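Local atomic coordinates of protein argonaute 5 (Arabidopsis thaliana, PDB entry 4G0O), a protein that probably recognises the 5' nucleotide of guide small RNAs through its MID domain, so that matching RNAs are sorted into gene-silencing complexes. Residues D2-N7 against V40-E45; S18-I23 against L83-G88; P50-I55 against K71-L76; V104-Q109 against L126-K131; K33-M38 against Q119-V124. All blocks are in the same frame, centred on the assembly; numbering follows the deposited sequence.

Contact 1: D2-N7 against V40-E45; sequences DKKMVN and VSKGME
Met5, in the short strand 3-5, lays its side chain over the C-terminal end of helix 27-42. Its CB meets the carbonyl oxygen of Lys42 (CB to O 3.6 Å), and CG passes the same oxygen a little farther off. SD then reaches Met44, 3.5 Å from its CG, and CE ends between that atom and CB of Lys42 (CE to Lys42 CB 3.9 Å). With the chain extended beyond CG, chi2 178°, Met5 spans both residues and crosses each side chain at roughly a right angle. Between them sits Gly43, whose positive phi ends the helix in a Schellman motif and turns the chain toward strand 45-46. The Lys42 side chain bends at chi3 and chi4 and brings its ammonium back to the strand, where NZ donates to Lys3 O at 3.0 Å, 19° off the carbonyl plane. One water bridges the backbones from Met5 O, at 3.1 Å, to Lys42 O, the second leg modelled rather short. Helix 118-131 lies alongside, with Asn129 touching both methionines and Glu122 packing on Lys42, while strand 135-138 pairs with strand 3-5. The chemistry is thus divided: thioether packing fills the buried part, and an ammonium and a water take up carbonyl oxygens of Lys3 and Met5, tying the N-terminal strand to the helix end although no direct backbone bond joins the two segments.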
# COMPACT_ATOMS: atom_id res chain seq x y z
N ASP A 2 13.78 -13.88 -11.14
CA ASP A 2 13.08 -14.43 -12.30
C ASP A 2 11.58 -14.10 -12.33
O ASP A 2 10.90 -14.38 -13.32
CB ASP A 2 13.27 -15.94 -12.34
CG ASP A 2 14.74 -16.33 -12.27
OD1 ASP A 2 15.59 -15.50 -12.66
OD2 ASP A 2 15.03 -17.47 -11.83
N LYS A 3 11.08 -13.50 -11.26
CA LYS A 3 9.70 -13.08 -11.21
C LYS A 3 9.56 -11.71 -11.87
O LYS A 3 10.21 -10.74 -11.46
CB LYS A 3 9.20 -13.04 -9.78
CG LYS A 3 9.15 -14.39 -9.10
CD LYS A 3 8.57 -14.24 -7.71
CE LYS A 3 9.13 -15.27 -6.75
NZ LYS A 3 8.74 -14.93 -5.34
N LYS A 4 8.72 -11.61 -12.89
CA LYS A 4 8.60 -10.38 -13.66
C LYS A 4 7.13 -9.97 -13.84
O LYS A 4 6.22 -10.77 -13.65
CB LYS A 4 9.26 -10.55 -15.04
CG LYS A 4 10.74 -10.95 -15.00
CD LYS A 4 11.62 -9.78 -14.60
CE LYS A 4 13.08 -10.06 -14.90
NZ LYS A 4 13.55 -11.27 -14.18
N MET A 5 6.91 -8.71 -14.19
CA MET A 5 5.59 -8.26 -14.60
C MET A 5 5.49 -8.41 -16.12
O MET A 5 6.24 -7.80 -16.87
CB MET A 5 5.38 -6.80 -14.19
CG MET A 5 5.41 -6.58 -12.68
SD MET A 5 5.21 -4.86 -12.20
CE MET A 5 5.42 -4.92 -10.42
N VAL A 6 4.58 -9.25 -16.59
CA VAL A 6 4.33 -9.36 -18.03
C VAL A 6 3.76 -8.03 -18.46
O VAL A 6 4.17 -7.45 -19.46
CB VAL A 6 3.29 -10.43 -18.34
CG1 VAL A 6 3.08 -10.53 -19.84
CG2 VAL A 6 3.71 -11.77 -17.77
N ASN A 7 2.81 -7.55 -17.66
CA ASN A 7 2.11 -6.32 -17.95
C ASN A 7 1.94 -5.49 -16.67
O ASN A 7 1.29 -5.92 -15.72
CB ASN A 7 0.77 -6.68 -18.61
CG ASN A 7 -0.24 -5.58 -18.50
OD1 ASN A 7 -1.31 -5.76 -17.89
ND2 ASN A 7 0.06 -4.42 -19.10
N VAL A 40 7.73 0.77 -10.43
CA VAL A 40 7.94 1.37 -11.74
C VAL A 40 9.10 0.73 -12.51
O VAL A 40 8.97 0.44 -13.70
CB VAL A 40 8.08 2.90 -11.66
CG1 VAL A 40 8.78 3.45 -12.90
CG2 VAL A 40 6.69 3.53 -11.50
N SER A 41 10.22 0.48 -11.84
CA SER A 41 11.34 -0.19 -12.49
C SER A 41 10.94 -1.55 -13.06
O SER A 41 11.52 -2.02 -14.03
CB SER A 41 12.52 -0.37 -11.53
OG SER A 41 12.12 -1.15 -10.41
N LYS A 42 9.93 -2.18 -12.45
CA LYS A 42 9.53 -3.52 -12.88
C LYS A 42 8.45 -3.52 -13.97
O LYS A 42 8.16 -4.57 -14.55
CB LYS A 42 9.11 -4.39 -11.69
CG LYS A 42 10.24 -4.65 -10.70
CD LYS A 42 9.89 -5.76 -9.70
CE LYS A 42 10.65 -7.05 -10.02
NZ LYS A 42 10.08 -7.80 -11.16
N GLY A 43 7.87 -2.35 -14.26
CA GLY A 43 6.99 -2.23 -15.40
C GLY A 43 5.69 -1.48 -15.17
O GLY A 43 4.94 -1.23 -16.12
N MET A 44 5.40 -1.13 -13.92
CA MET A 44 4.17 -0.39 -13.61
C MET A 44 4.34 1.07 -13.94
O MET A 44 5.46 1.54 -14.16
CB MET A 44 3.78 -0.53 -12.14
CG MET A 44 3.40 -1.94 -11.74
SD MET A 44 2.71 -1.97 -10.08
CE MET A 44 1.02 -1.43 -10.43
N GLU A 45 3.21 1.78 -13.99
CA GLU A 45 3.22 3.24 -14.07
C GLU A 45 2.44 3.80 -12.88
O GLU A 45 1.33 3.35 -12.60
CB GLU A 45 2.63 3.73 -15.39
CG GLU A 45 3.07 5.14 -15.72
CD GLU A 45 2.27 5.77 -16.85
OE1 GLU A 45 1.82 5.03 -17.76
OE2 GLU A 45 2.09 7.02 -16.80
O HOH W 1 8.45 -5.64 -16.78

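Contact 2: S18-I23 against L83-G88; sequences SFSTRI and LPDVTG
Asp85 turns its carboxylate into the loop 18-23, where two backbone N-H groups and a hydroxyl bond it. OD2 accepts from Ser20 OG at 2.5 Å, on its syn side and 22° out of the carboxylate plane. OD1 takes the backbone N-H of Thr21, 2.9 Å from N, also from the syn side but more steeply tilted, and a weak bond from Arg22 N. Ser20 OG can serve Asp85 because it stands anti to its own backbone N, chi1 170°; it also accepts weakly from Arg22 N. Three waters add to the load on OD1: one that also bonds Thr21 OG1, one that weakly accepts from Arg22 NE, and a third, weakly held by OD1, that takes Asp85 N at 2.8 Å and donates to Phe19 O at 2.9 Å. The direct salt bridge from Arg22 NE to Asp85 OD1 is long at 3.9 Å, with the guanidinium and carboxylate planes 81° apart. So many donors would probably favour the ionised carboxylate. Ser18 OG accepts from Ser20 N, an ST turn that shapes the loop before it meets Asp85. Beside the polar cluster, Phe19 CB rests on Pro84 CG at 3.7 Å, and Pro84 CA-H points at Phe19 O. Both loops leave the C-terminal ends of neighbouring parallel strands, 7-18 and 78-82; Ile93 of helix 90-101 touches Phe19 and Pro84, and Pro110 of helix 110-115 packs on Ser20 and Asp85.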
# COMPACT_ATOMS: atom_id res chain seq x y z
N SER A 18 -1.13 5.04 7.80
CA SER A 18 -0.33 4.38 8.81
C SER A 18 -1.05 4.29 10.15
O SER A 18 -1.48 5.30 10.71
CB SER A 18 1.00 5.12 8.99
OG SER A 18 1.66 4.63 10.13
N PHE A 19 -1.16 3.07 10.66
CA PHE A 19 -1.67 2.85 12.00
C PHE A 19 -0.53 2.53 12.96
O PHE A 19 -0.75 2.04 14.07
CB PHE A 19 -2.71 1.73 12.00
CG PHE A 19 -3.85 1.97 11.04
CD1 PHE A 19 -3.97 1.22 9.87
CD2 PHE A 19 -4.79 2.96 11.30
CE1 PHE A 19 -5.02 1.44 9.00
CE2 PHE A 19 -5.83 3.19 10.42
CZ PHE A 19 -5.95 2.43 9.27
N SER A 20 0.70 2.78 12.54
CA SER A 20 1.85 2.51 13.40
C SER A 20 2.22 3.74 14.19
O SER A 20 2.25 4.85 13.67
CB SER A 20 3.05 2.06 12.59
OG SER A 20 4.20 2.02 13.43
N THR A 21 2.52 3.53 15.46
CA THR A 21 2.91 4.61 16.34
C THR A 21 4.44 4.70 16.45
O THR A 21 5.03 5.77 16.71
CB THR A 21 2.32 4.38 17.73
OG1 THR A 21 0.89 4.41 17.65
CG2 THR A 21 2.80 5.43 18.69
N ARG A 22 5.08 3.57 16.23
CA ARG A 22 6.48 3.41 16.55
C ARG A 22 7.40 4.11 15.56
O ARG A 22 8.44 4.65 15.93
CB ARG A 22 6.82 1.93 16.60
CG ARG A 22 7.61 1.56 17.81
CD ARG A 22 6.69 1.33 19.01
NE ARG A 22 6.37 -0.09 19.14
CZ ARG A 22 7.22 -1.01 19.59
NH1 ARG A 22 8.46 -0.66 19.96
NH2 ARG A 22 6.84 -2.28 19.68
N ILE A 23 7.02 4.12 14.29
CA ILE A 23 7.94 4.51 13.23
C ILE A 23 8.18 5.99 13.12
O ILE A 23 7.35 6.80 13.51
CB ILE A 23 7.51 3.96 11.86
CG1 ILE A 23 6.12 4.48 11.49
CG2 ILE A 23 7.52 2.45 11.89
CD1 ILE A 23 5.54 3.82 10.23
N LEU A 83 0.37 -1.28 8.85
CA LEU A 83 -0.35 -1.96 9.94
C LEU A 83 0.06 -1.47 11.33
O LEU A 83 1.17 -0.98 11.53
CB LEU A 83 -0.10 -3.47 9.88
CG LEU A 83 -0.60 -4.19 8.63
CD1 LEU A 83 0.04 -5.58 8.51
CD2 LEU A 83 -2.13 -4.26 8.67
N PRO A 84 -0.84 -1.63 12.30
CA PRO A 84 -0.51 -1.29 13.69
C PRO A 84 0.75 -2.02 14.15
O PRO A 84 1.16 -3.00 13.52
CB PRO A 84 -1.73 -1.80 14.46
CG PRO A 84 -2.83 -1.67 13.51
CD PRO A 84 -2.25 -2.06 12.17
N ASP A 85 1.37 -1.54 15.22
CA ASP A 85 2.58 -2.19 15.72
C ASP A 85 2.27 -3.56 16.30
O ASP A 85 3.07 -4.48 16.18
CB ASP A 85 3.28 -1.31 16.75
CG ASP A 85 3.69 0.04 16.17
OD1 ASP A 85 3.40 1.07 16.81
OD2 ASP A 85 4.29 0.07 15.07
N VAL A 86 1.11 -3.71 16.94
CA VAL A 86 0.73 -5.00 17.51
C VAL A 86 -0.14 -5.74 16.49
O VAL A 86 -1.05 -5.14 15.90
CB VAL A 86 -0.04 -4.83 18.84
CG1 VAL A 86 -0.24 -6.18 19.51
CG2 VAL A 86 0.70 -3.87 19.77
N THR A 87 0.15 -7.01 16.26
CA THR A 87 -0.62 -7.73 15.25
C THR A 87 -1.99 -8.10 15.80
O THR A 87 -2.20 -8.06 17.01
CB THR A 87 0.13 -8.96 14.66
OG1 THR A 87 -0.46 -10.18 15.12
CG2 THR A 87 1.63 -8.92 15.01
N GLY A 88 -2.93 -8.42 14.92
CA GLY A 88 -4.28 -8.78 15.34
C GLY A 88 -5.38 -7.96 14.68
O GLY A 88 -6.57 -8.29 14.81
O HOH W 2 0.24 0.66 16.48
O HOH W 3 1.06 1.85 18.80
O HOH W 4 3.37 0.63 19.70

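Contact 3: P50-I55 against K71-L76; sequences PAIPFI and KRAPGL
Apolar contacts join Ile52 and Ala51 to the chain leaving helix 62-72. Ile52 CG2 meets Ala73 CB at 4.3 Å, and Ala51 CB reaches Leu76 CD2 at the same separation. Against the guanidinium, Ile52 CD1 lies 3.5 Å from Arg72 NH2, approaching the flat group obliquely, while Ile55 CG2 stands near the guanidinium plane at its edge, 4.0 Å from Arg72 NH1. With CG1 of Ile52 set between its backbone N and carbonyl carbon, chi1 57°, the ethyl branch reaches the arginine and CG2 lies against Arg72 O and Ala73 CB. The Arg72 chain bends at chi3 and crosses Ile52 at about a right angle. The segments belong to a beta-alpha-beta crossover of the parallel sheet: 50-55 leads into strand 55-56, helix 62-72 follows, and a type I turn from Ala73 to Leu76, closed by Leu76 N bonding Ala73 O, returns the chain toward strand 78-82. Ile69 of the helix also touches Ile52, Ile55 and Leu76. Polar links across the contact run through water. A single molecule in the guanidinium plane accepts from Arg72 NH1, over a distance modelled rather short, and donates to Pro53 O at 3.0 Å. Arg72 NE forms a salt bridge with Asp68, one helical turn back, which limits the swing of the guanidinium that the isoleucines touch. Ile52 O, for its part, accepts from Thr15 OG1 on strand 7-18.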
# COMPACT_ATOMS: atom_id res chain seq x y z
N PRO A 50 0.07 11.30 -4.39
CA PRO A 50 -1.07 10.51 -3.92
C PRO A 50 -2.35 11.30 -4.17
O PRO A 50 -2.28 12.52 -4.30
CB PRO A 50 -0.78 10.36 -2.42
CG PRO A 50 -0.09 11.61 -2.07
CD PRO A 50 0.76 11.97 -3.28
N ALA A 51 -3.49 10.63 -4.25
CA ALA A 51 -4.74 11.31 -4.58
C ALA A 51 -5.27 12.16 -3.42
O ALA A 51 -6.03 13.11 -3.63
CB ALA A 51 -5.77 10.29 -5.02
N ILE A 52 -4.88 11.81 -2.20
CA ILE A 52 -5.12 12.65 -1.03
C ILE A 52 -3.86 12.53 -0.17
O ILE A 52 -3.11 11.56 -0.33
CB ILE A 52 -6.37 12.21 -0.22
CG1 ILE A 52 -6.25 10.75 0.21
CG2 ILE A 52 -7.66 12.46 -1.01
CD1 ILE A 52 -7.27 10.33 1.26
N PRO A 53 -3.61 13.51 0.72
CA PRO A 53 -2.39 13.48 1.54
C PRO A 53 -2.30 12.21 2.40
O PRO A 53 -3.34 11.66 2.75
CB PRO A 53 -2.58 14.69 2.46
CG PRO A 53 -3.46 15.61 1.70
CD PRO A 53 -4.41 14.72 0.98
N PHE A 54 -1.10 11.77 2.74
CA PHE A 54 -0.95 10.61 3.61
C PHE A 54 -1.60 10.88 4.95
O PHE A 54 -1.66 12.03 5.40
CB PHE A 54 0.52 10.24 3.82
CG PHE A 54 1.18 9.61 2.63
CD1 PHE A 54 2.45 9.06 2.73
CD2 PHE A 54 0.53 9.58 1.39
CE1 PHE A 54 3.06 8.47 1.63
CE2 PHE A 54 1.14 9.00 0.28
CZ PHE A 54 2.41 8.45 0.41
N ILE A 55 -2.08 9.83 5.59
CA ILE A 55 -2.73 9.94 6.88
C ILE A 55 -2.01 9.07 7.90
O ILE A 55 -1.62 7.94 7.61
CB ILE A 55 -4.23 9.55 6.79
CG1 ILE A 55 -4.47 8.58 5.63
CG2 ILE A 55 -5.10 10.77 6.57
CD1 ILE A 55 -4.77 9.26 4.25
N LYS A 71 -14.33 7.96 1.38
CA LYS A 71 -15.32 8.96 0.95
C LYS A 71 -14.66 10.16 0.28
O LYS A 71 -15.26 10.80 -0.59
CB LYS A 71 -16.22 9.42 2.10
CG LYS A 71 -17.09 8.31 2.65
CD LYS A 71 -18.17 8.81 3.60
CE LYS A 71 -19.09 7.66 3.98
NZ LYS A 71 -20.30 8.10 4.71
N ARG A 72 -13.42 10.44 0.68
CA ARG A 72 -12.67 11.57 0.15
C ARG A 72 -11.94 11.16 -1.10
O ARG A 72 -11.42 12.01 -1.82
CB ARG A 72 -11.67 12.10 1.17
CG ARG A 72 -12.33 12.58 2.47
CD ARG A 72 -11.43 13.52 3.26
NE ARG A 72 -10.45 12.82 4.09
CZ ARG A 72 -9.17 12.69 3.76
NH1 ARG A 72 -8.34 12.04 4.56
NH2 ARG A 72 -8.72 13.20 2.62
N ALA A 73 -11.89 9.86 -1.36
CA ALA A 73 -11.25 9.36 -2.56
C ALA A 73 -11.98 8.15 -3.12
O ALA A 73 -11.46 7.05 -3.14
CB ALA A 73 -9.80 9.01 -2.29
N PRO A 74 -13.21 8.38 -3.62
CA PRO A 74 -14.04 7.30 -4.15
C PRO A 74 -13.37 6.56 -5.31
O PRO A 74 -13.76 5.42 -5.61
CB PRO A 74 -15.26 8.04 -4.69
CG PRO A 74 -14.81 9.46 -4.89
CD PRO A 74 -13.81 9.71 -3.84
N GLY A 75 -12.39 7.18 -5.94
CA GLY A 75 -11.75 6.58 -7.10
C GLY A 75 -10.44 5.86 -6.83
O GLY A 75 -9.81 5.35 -7.77
N LEU A 76 -10.02 5.82 -5.56
CA LEU A 76 -8.76 5.19 -5.13
C LEU A 76 -8.56 3.85 -5.83
O LEU A 76 -9.43 2.99 -5.78
CB LEU A 76 -8.77 4.93 -3.62
CG LEU A 76 -7.82 5.69 -2.68
CD1 LEU A 76 -7.26 4.75 -1.61
CD2 LEU A 76 -6.70 6.43 -3.39
O HOH W 5 -6.10 12.51 3.50

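Contact 4: V104-Q109 against L126-K131; sequences VSQCCQ and LKINVK. With SO4 (sulfate ion), chain C.
This is helix-on-sheet packing: helix 118-131 runs nearly antiparallel to strand 105-108 of the parallel sheet, the short axes 9.2 Å apart at 160°, and a sulfate lies beside the joint. Gln106 carries the centre. Its CG, anti to the backbone N at chi1 176°, rests on Ile128 CG1 at 3.8 Å, and the bend at chi2 brings the amide toward the sulfate. There NE2 gives weak bonds to sulfate O3 and to the carbonyl oxygen of the next residue, Cys107, while OE1 is packed against Lys131 CE at 3.3 Å and Lys127 CB. OE1 lies as near to sulfate O3 as NE2 does, so the weak NE2 bond carries little weight. Lys131 crosses Gln106 at about a right angle. Its NZ donates to Ser105 O at 2.9 Å, in the carbonyl plane with a C=O...N angle of 156°, and to sulfate O3 at 2.8 Å, with a weaker bond to O2. At the strand's start Val104 CG1 closes over the last helical turn, 3.8 Å from Lys131 CB. Lys94 of helix 90-101, which binds Ser105 OG, brings a second ammonium near Lys131 NZ. On the helix's other side Asn129 bonds Asn7, Ala9 and Asn136. The sulfate probably came from the crystallisation liquor, but its place is consistent with the pocket in which MID domains hold the 5' phosphate of a guide RNA. Strand carbonyl and anion together fix the Lys131 ammonium, and the gathered lysine charge would be expected to favour a phosphate there.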
# COMPACT_ATOMS: atom_id res chain seq x y z
N VAL A 104 -8.99 -1.57 -2.95
CA VAL A 104 -7.85 -2.43 -3.15
C VAL A 104 -6.75 -1.96 -2.22
O VAL A 104 -6.29 -0.83 -2.31
CB VAL A 104 -7.37 -2.40 -4.62
CG1 VAL A 104 -6.00 -3.05 -4.74
CG2 VAL A 104 -8.40 -3.09 -5.54
N SER A 105 -6.34 -2.83 -1.30
CA SER A 105 -5.32 -2.44 -0.35
C SER A 105 -4.09 -3.36 -0.37
O SER A 105 -4.18 -4.54 -0.71
CB SER A 105 -5.90 -2.39 1.07
OG SER A 105 -6.33 -3.67 1.48
N GLN A 106 -2.95 -2.80 -0.00
CA GLN A 106 -1.75 -3.59 0.26
C GLN A 106 -1.28 -3.31 1.69
O GLN A 106 -0.91 -2.17 2.03
CB GLN A 106 -0.65 -3.25 -0.73
CG GLN A 106 0.66 -3.97 -0.44
CD GLN A 106 0.51 -5.48 -0.54
OE1 GLN A 106 -0.06 -5.99 -1.50
NE2 GLN A 106 1.01 -6.19 0.45
N CYS A 107 -1.30 -4.34 2.53
CA CYS A 107 -0.93 -4.20 3.92
C CYS A 107 0.53 -4.60 4.18
O CYS A 107 1.01 -5.63 3.69
CB CYS A 107 -1.90 -5.00 4.80
SG CYS A 107 -3.63 -4.46 4.73
N CYS A 108 1.22 -3.77 4.96
CA CYS A 108 2.65 -3.89 5.21
C CYS A 108 2.98 -3.74 6.68
O CYS A 108 2.61 -2.74 7.30
CB CYS A 108 3.39 -2.80 4.44
SG CYS A 108 3.27 -2.95 2.65
N GLN A 109 3.72 -4.69 7.23
CA GLN A 109 4.13 -4.63 8.63
C GLN A 109 5.17 -3.53 8.90
O GLN A 109 6.21 -3.46 8.25
CB GLN A 109 4.68 -5.97 9.08
CG GLN A 109 3.64 -7.05 9.20
CD GLN A 109 4.26 -8.39 9.42
OE1 GLN A 109 5.16 -8.79 8.67
NE2 GLN A 109 3.82 -9.09 10.45
N LEU A 126 5.25 -6.74 -6.83
CA LEU A 126 4.60 -7.73 -7.69
C LEU A 126 3.20 -8.04 -7.17
O LEU A 126 2.27 -8.24 -7.95
CB LEU A 126 5.43 -9.01 -7.75
CG LEU A 126 6.75 -8.93 -8.52
CD1 LEU A 126 7.68 -10.07 -8.09
CD2 LEU A 126 6.48 -8.99 -10.02
N LYS A 127 3.06 -8.08 -5.84
CA LYS A 127 1.75 -8.25 -5.21
C LYS A 127 0.84 -7.09 -5.59
O LYS A 127 -0.31 -7.30 -5.94
CB LYS A 127 1.88 -8.33 -3.69
CG LYS A 127 2.69 -9.53 -3.17
CD LYS A 127 3.00 -9.34 -1.69
CE LYS A 127 3.70 -10.55 -1.08
NZ LYS A 127 4.01 -10.32 0.37
N ILE A 128 1.37 -5.87 -5.55
CA ILE A 128 0.61 -4.69 -5.95
C ILE A 128 0.21 -4.72 -7.43
O ILE A 128 -0.89 -4.30 -7.77
CB ILE A 128 1.37 -3.38 -5.60
CG1 ILE A 128 1.24 -3.07 -4.11
CG2 ILE A 128 0.85 -2.21 -6.41
CD1 ILE A 128 2.24 -2.04 -3.64
N ASN A 129 1.08 -5.21 -8.31
CA ASN A 129 0.76 -5.28 -9.74
C ASN A 129 -0.45 -6.14 -10.05
O ASN A 129 -1.32 -5.74 -10.81
CB ASN A 129 1.96 -5.77 -10.57
CG ASN A 129 1.70 -5.69 -12.07
OD1 ASN A 129 1.21 -4.68 -12.57
ND2 ASN A 129 2.02 -6.76 -12.80
N VAL A 130 -0.53 -7.33 -9.46
CA VAL A 130 -1.71 -8.16 -9.66
C VAL A 130 -2.99 -7.58 -9.04
O VAL A 130 -4.05 -7.63 -9.67
CB VAL A 130 -1.47 -9.58 -9.18
CG1 VAL A 130 -0.48 -9.56 -8.07
CG2 VAL A 130 -2.78 -10.24 -8.73
N LYS A 131 -2.90 -7.03 -7.83
CA LYS A 131 -4.05 -6.41 -7.16
C LYS A 131 -4.65 -5.26 -7.96
O LYS A 131 -5.83 -4.95 -7.81
CB LYS A 131 -3.66 -5.90 -5.77
CG LYS A 131 -3.55 -6.99 -4.74
CD LYS A 131 -3.10 -6.46 -3.40
CE LYS A 131 -2.80 -7.61 -2.47
NZ LYS A 131 -3.23 -7.30 -1.10
S SO4 C . -1.35 -8.92 1.29
O1 SO4 C . -0.20 -9.07 2.19
O2 SO4 C . -2.31 -7.97 1.91
O3 SO4 C . -0.89 -8.48 -0.04
O4 SO4 C . -1.99 -10.23 1.09

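Contact 5: K33-M38 against Q119-V124; sequences KQLIGM and QYMENV
Met121 reaches across to Leu35 and Gln34 with its methyl end. CE lies 3.5 Å from Gln34 CB and 3.7 Å from Leu35 CB, close against the backbone of the first turn of 33-38, while SD passes beside Gln34. CG of Met121 sits anti to the carbonyl carbon, chi1 -63°, and a bend at chi3 turns CE onto the helix. Leu35 answers with its two branches: CD1 meets Val124 CG1 at 3.7 Å, and CD2 lies between the Met121 carbonyl oxygen (3.6 Å from O) and that same valine methyl, Leu35 and Val124 crossing at about a right angle. One turn on, Met38 CG leans on the Met121 carbonyl, 3.5 Å from O; its chain, bent at chi2 and chi3, then lays SD near CA of Glu122. Helices 27-42 and 118-131 pack across each other, the short axes 9.0 Å apart at a crossing angle of -62°, as two helices of the MID domain's alpha/beta fold. The interface is largely apolar, with no hydrogen bond between the segments. Farther out, Phe31, one turn before Leu35, touches both Met121 and Tyr120, and Leu116 closes on Gln34 and Met121. Ile128, a turn beyond Val124, packs on Leu35, whereas Ala125 and Lys118 also touch Met38. Val124 also touches Gln106 of strand 105-108, and its CG2 lies over one face of the Tyr120 ring, toward the rim.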
# COMPACT_ATOMS: atom_id res chain seq x y z
N LYS A 33 7.98 6.11 -1.39
CA LYS A 33 8.75 6.69 -2.48
C LYS A 33 9.59 5.61 -3.16
O LYS A 33 9.63 5.52 -4.39
CB LYS A 33 9.63 7.85 -2.00
CG LYS A 33 10.52 8.43 -3.10
CD LYS A 33 11.15 9.77 -2.71
CE LYS A 33 10.22 10.95 -2.99
NZ LYS A 33 9.12 11.11 -1.98
N GLN A 34 10.25 4.78 -2.35
CA GLN A 34 11.05 3.69 -2.87
C GLN A 34 10.21 2.55 -3.46
O GLN A 34 10.55 2.00 -4.51
CB GLN A 34 12.01 3.15 -1.80
CG GLN A 34 13.21 4.04 -1.53
CD GLN A 34 14.09 3.54 -0.38
OE1 GLN A 34 14.26 2.34 -0.17
NE2 GLN A 34 14.65 4.48 0.37
N LEU A 35 9.10 2.21 -2.80
CA LEU A 35 8.24 1.11 -3.24
C LEU A 35 7.73 1.39 -4.65
O LEU A 35 7.82 0.54 -5.53
CB LEU A 35 7.06 0.94 -2.28
CG LEU A 35 6.58 -0.49 -1.96
CD1 LEU A 35 5.18 -0.43 -1.47
CD2 LEU A 35 6.72 -1.47 -3.14
N ILE A 36 7.23 2.61 -4.86
CA ILE A 36 6.76 3.03 -6.17
C ILE A 36 7.86 3.01 -7.23
O ILE A 36 7.62 2.60 -8.37
CB ILE A 36 6.08 4.40 -6.09
CG1 ILE A 36 4.65 4.22 -5.60
CG2 ILE A 36 6.07 5.11 -7.45
CD1 ILE A 36 4.04 5.48 -5.07
N GLY A 37 9.08 3.41 -6.85
CA GLY A 37 10.23 3.33 -7.72
C GLY A 37 10.52 1.89 -8.12
O GLY A 37 10.90 1.61 -9.25
N MET A 38 10.32 0.98 -7.17
CA MET A 38 10.46 -0.46 -7.42
C MET A 38 9.31 -1.00 -8.29
O MET A 38 9.54 -1.78 -9.22
CB MET A 38 10.56 -1.21 -6.08
CG MET A 38 10.67 -2.72 -6.19
SD MET A 38 12.06 -3.32 -7.19
CE MET A 38 13.47 -2.97 -6.12
N GLN A 119 14.42 -6.38 -1.50
CA GLN A 119 13.79 -7.63 -1.91
C GLN A 119 12.37 -7.75 -1.35
O GLN A 119 11.50 -8.41 -1.94
CB GLN A 119 14.63 -8.84 -1.49
CG GLN A 119 14.01 -10.19 -1.83
CD GLN A 119 13.88 -10.44 -3.35
OE1 GLN A 119 13.04 -9.83 -4.03
NE2 GLN A 119 14.69 -11.36 -3.86
N TYR A 120 12.13 -7.11 -0.21
CA TYR A 120 10.79 -7.07 0.36
C TYR A 120 9.90 -6.23 -0.55
O TYR A 120 8.77 -6.62 -0.88
CB TYR A 120 10.83 -6.49 1.77
CG TYR A 120 9.48 -6.13 2.37
CD1 TYR A 120 8.61 -7.11 2.82
CD2 TYR A 120 9.10 -4.80 2.51
CE1 TYR A 120 7.38 -6.78 3.39
CE2 TYR A 120 7.87 -4.46 3.08
CZ TYR A 120 7.01 -5.45 3.52
OH TYR A 120 5.79 -5.12 4.08
N MET A 121 10.42 -5.08 -0.97
CA MET A 121 9.70 -4.19 -1.86
C MET A 121 9.54 -4.76 -3.27
O MET A 121 8.57 -4.44 -3.97
CB MET A 121 10.37 -2.83 -1.87
CG MET A 121 10.34 -2.15 -0.48
SD MET A 121 11.40 -0.71 -0.43
CE MET A 121 10.20 0.57 -0.33
N GLU A 122 10.48 -5.60 -3.69
CA GLU A 122 10.29 -6.34 -4.94
C GLU A 122 9.05 -7.22 -4.82
O GLU A 122 8.15 -7.16 -5.66
CB GLU A 122 11.53 -7.18 -5.27
CG GLU A 122 11.41 -7.95 -6.58
CD GLU A 122 12.76 -8.44 -7.12
OE1 GLU A 122 13.82 -7.94 -6.67
OE2 GLU A 122 12.73 -9.33 -8.00
N ASN A 123 8.99 -8.03 -3.76
CA ASN A 123 7.82 -8.86 -3.45
C ASN A 123 6.49 -8.10 -3.36
O ASN A 123 5.50 -8.50 -3.98
CB ASN A 123 8.04 -9.62 -2.13
CG ASN A 123 9.04 -10.73 -2.27
OD1 ASN A 123 8.74 -11.78 -2.84
ND2 ASN A 123 10.24 -10.52 -1.73
N VAL A 124 6.48 -7.03 -2.59
CA VAL A 124 5.30 -6.17 -2.48
C VAL A 124 4.90 -5.58 -3.83
O VAL A 124 3.72 -5.58 -4.18
CB VAL A 124 5.54 -5.05 -1.45
CG1 VAL A 124 4.40 -4.01 -1.48
CG2 VAL A 124 5.71 -5.65 -0.07

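Contacts 1, 4 and 5 form one connected group. Contacts 4 and 5 share helix 118-131, and contacts 1 and 5 share helix 27-42; centres lie about 11 Å apart in both pairs, and contacts 1 and 4 meet through Asn129. Contact 2, about 29 Å from contact 1 between centres and on the opposite side of the chain's centre, joins loops after two sheet strands; a Ser18-Ile55 backbone bond ties it to contact 3, and a Leu83-Cys108 bond to contact 4. Along the chain contact 3 is nested within the loops closed by 2 and 5, while 1 and 5 alternate. The parallel sheet thus connects the strand-end loops to helix 118-131, which carries Lys131 of the sulfate site.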